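Local coordinates for muconolactone isomerase-like protein (Thermus thermophilus, PDB 1VDH) that decarboxylates Fe-coproporphyrin III stepwise to heme b with hydrogen peroxide, the last step of coproporphyrin-dependent heme synthesis, and works as a homopentamer, at residues H19-L24 with P231-K236. Residues are numbered along the deposited sequence; the frame is centred on the assembly and turned at random.
Sequences HDFRLL and PFFVGK
Phe21 and Phe233 stack inside the curled antiparallel sheet of a dimeric alpha-beta barrel, the fold of the chlorite dismutase family. They join strands 10-24 and 227-237, which do not pair directly; the nearest CA atoms, those of Phe21 and Phe233, are 9.4 Å apart. The contact is therefore one of side chains across the barrel interior.

Both side chains leave their backbones toward the other strand. The rings form a tilted face-to-face stack with only a slight lateral shift, their centroids 4.0 Å apart and their planes at 23°. The tilt brings the CE1 side of Phe21 closest to its partner: Phe21 CE1 is 3.5 Å from Phe233 CD1. Phe21 CZ sits over the base of the other ring, 3.6 Å from Phe233 CG. In both residues CG lies anti to the carbonyl carbon, beside the backbone N, which carries the rings into the space between the strands.

Several side chains from neighbouring strands and a loop pack on the pair. Leu75 touches Phe21, the ring of Tyr106 meets that of Phe233 at a shallow angle, and Lys71 makes a cation-pi contact with Phe233. The Phe233 side chain is about 6 Å from that of Tyr145, the predicted active-site residue, so the stack lies near the probable coproheme site.

Within strand 10-24, Arg22 and Asp20 form a salt bridge. Arg22 grips the carboxylate side-on with two nitrogens. Arg22 NE reaches Asp20 OD1 at 2.8 Å, tilted from the carboxylate plane. Arg22 NH2 meets the syn lone pair of Asp20 OD2 at 2.9 Å, with an N-H...O angle of 164°.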
loop_
_atom_site.group_PDB
_atom_site.type_symbol
_atom_site.label_atom_id
_atom_site.label_comp_id
_atom_site.label_asym_id
_atom_site.label_seq_id
_atom_site.Cartn_x
_atom_site.Cartn_y
_atom_site.Cartn_z
ATOM N N HIS A 19 17.550 8.162 10.438
ATOM C CA HIS A 19 17.435 8.711 9.094
ATOM C C HIS A 19 16.116 9.460 9.137
ATOM O O HIS A 19 15.075 8.875 9.429
ATOM C CB HIS A 19 17.357 7.612 8.035
ATOM C CG HIS A 19 18.684 7.030 7.677
ATOM N ND1 HIS A 19 19.318 6.089 8.460
ATOM C CD2 HIS A 19 19.494 7.248 6.616
ATOM C CE1 HIS A 19 20.461 5.751 7.894
ATOM N NE2 HIS A 19 20.592 6.440 6.776
ATOM N N ASP A 20 16.166 10.757 8.873
ATOM C CA ASP A 20 14.970 11.582 8.902
ATOM C C ASP A 20 14.792 12.211 7.528
ATOM O O ASP A 20 15.459 13.193 7.196
ATOM C CB ASP A 20 15.126 12.660 9.991
ATOM C CG ASP A 20 13.859 13.485 10.216
ATOM O OD1 ASP A 20 12.936 13.479 9.372
ATOM O OD2 ASP A 20 13.799 14.165 11.258
ATOM N N PHE A 21 13.916 11.609 6.725
ATOM C CA PHE A 21 13.617 12.093 5.379
ATOM C C PHE A 21 12.397 13.000 5.391
ATOM O O PHE A 21 11.342 12.630 5.915
ATOM C CB PHE A 21 13.334 10.922 4.428
ATOM C CG PHE A 21 14.528 10.065 4.139
ATOM C CD1 PHE A 21 15.418 10.412 3.128
ATOM C CD2 PHE A 21 14.738 8.885 4.847
ATOM C CE1 PHE A 21 16.496 9.598 2.819
ATOM C CE2 PHE A 21 15.818 8.061 4.549
ATOM C CZ PHE A 21 16.699 8.415 3.533
ATOM N N ARG A 22 12.520 14.161 4.757
ATOM C CA ARG A 22 11.418 15.109 4.694
ATOM C C ARG A 22 11.260 15.689 3.297
ATOM O O ARG A 22 12.208 15.698 2.501
ATOM C CB ARG A 22 11.634 16.247 5.697
ATOM C CG ARG A 22 11.984 15.758 7.089
ATOM C CD ARG A 22 11.156 16.425 8.158
ATOM N NE ARG A 22 11.574 15.959 9.475
ATOM C CZ ARG A 22 11.073 16.391 10.625
ATOM N NH1 ARG A 22 10.115 17.308 10.635
ATOM N NH2 ARG A 22 11.551 15.915 11.765
ATOM N N LEU A 23 10.040 16.126 2.998
ATOM C CA LEU A 23 9.720 16.741 1.715
ATOM C C LEU A 23 9.549 18.234 1.946
ATOM O O LEU A 23 8.968 18.655 2.951
ATOM C CB LEU A 23 8.424 16.162 1.145
ATOM C CG LEU A 23 8.504 14.769 0.517
ATOM C CD1 LEU A 23 7.096 14.245 0.307
ATOM C CD2 LEU A 23 9.272 14.831 -0.815
ATOM N N LEU A 24 10.057 19.035 1.019
ATOM C CA LEU A 24 9.951 20.481 1.132
ATOM C C LEU A 24 8.710 21.007 0.419
ATOM O O LEU A 24 8.403 20.603 -0.704
ATOM C CB LEU A 24 11.204 21.147 0.556
ATOM C CG LEU A 24 11.201 22.680 0.476
ATOM C CD1 LEU A 24 11.246 23.280 1.877
ATOM C CD2 LEU A 24 12.389 23.154 -0.350
ATOM N N PRO A 231 13.141 0.465 -0.128
ATOM C CA PRO A 231 13.359 1.637 -0.987
ATOM C C PRO A 231 14.809 2.126 -0.980
ATOM O O PRO A 231 15.527 1.939 0.001
ATOM C CB PRO A 231 12.415 2.676 -0.384
ATOM C CG PRO A 231 12.403 2.315 1.075
ATOM C CD PRO A 231 12.300 0.805 1.033
ATOM N N PHE A 232 15.244 2.710 -2.097
ATOM C CA PHE A 232 16.602 3.243 -2.220
ATOM C C PHE A 232 16.544 4.758 -2.370
ATOM O O PHE A 232 15.815 5.279 -3.222
ATOM C CB PHE A 232 17.335 2.638 -3.429
ATOM C CG PHE A 232 17.793 1.219 -3.223
ATOM C CD1 PHE A 232 16.882 0.168 -3.225
ATOM C CD2 PHE A 232 19.140 0.935 -3.021
ATOM C CE1 PHE A 232 17.310 -1.150 -3.024
ATOM C CE2 PHE A 232 19.577 -0.375 -2.820
ATOM C CZ PHE A 232 18.663 -1.418 -2.821
ATOM N N PHE A 233 17.293 5.457 -1.522
ATOM C CA PHE A 233 17.343 6.919 -1.541
ATOM C C PHE A 233 18.754 7.378 -1.867
ATOM O O PHE A 233 19.719 6.885 -1.283
ATOM C CB PHE A 233 16.991 7.502 -0.168
ATOM C CG PHE A 233 15.586 7.225 0.283
ATOM C CD1 PHE A 233 14.606 8.201 0.177
ATOM C CD2 PHE A 233 15.256 6.003 0.863
ATOM C CE1 PHE A 233 13.315 7.969 0.647
ATOM C CE2 PHE A 233 13.975 5.764 1.334
ATOM C CZ PHE A 233 13.000 6.748 1.227
ATOM N N VAL A 234 18.879 8.318 -2.794
ATOM C CA VAL A 234 20.193 8.846 -3.140
ATOM C C VAL A 234 20.196 10.341 -2.861
ATOM O O VAL A 234 19.287 11.061 -3.273
ATOM C CB VAL A 234 20.573 8.593 -4.613
ATOM C CG1 VAL A 234 21.966 9.163 -4.893
ATOM C CG2 VAL A 234 20.573 7.098 -4.912
ATOM N N GLY A 235 21.209 10.798 -2.134
ATOM C CA GLY A 235 21.299 12.208 -1.811
ATOM C C GLY A 235 22.697 12.777 -1.957
ATOM O O GLY A 235 23.687 12.054 -1.873
ATOM N N LYS A 236 22.764 14.074 -2.234
ATOM C CA LYS A 236 24.027 14.777 -2.381
ATOM C C LYS A 236 24.290 15.531 -1.083
ATOM O O LYS A 236 23.430 16.280 -0.621
ATOM C CB LYS A 236 23.945 15.771 -3.545
ATOM C CG LYS A 236 25.203 16.604 -3.740
ATOM C CD LYS A 236 25.048 17.562 -4.903
ATOM C CE LYS A 236 26.245 18.497 -5.014
ATOM N NZ LYS A 236 27.509 17.759 -5.258
#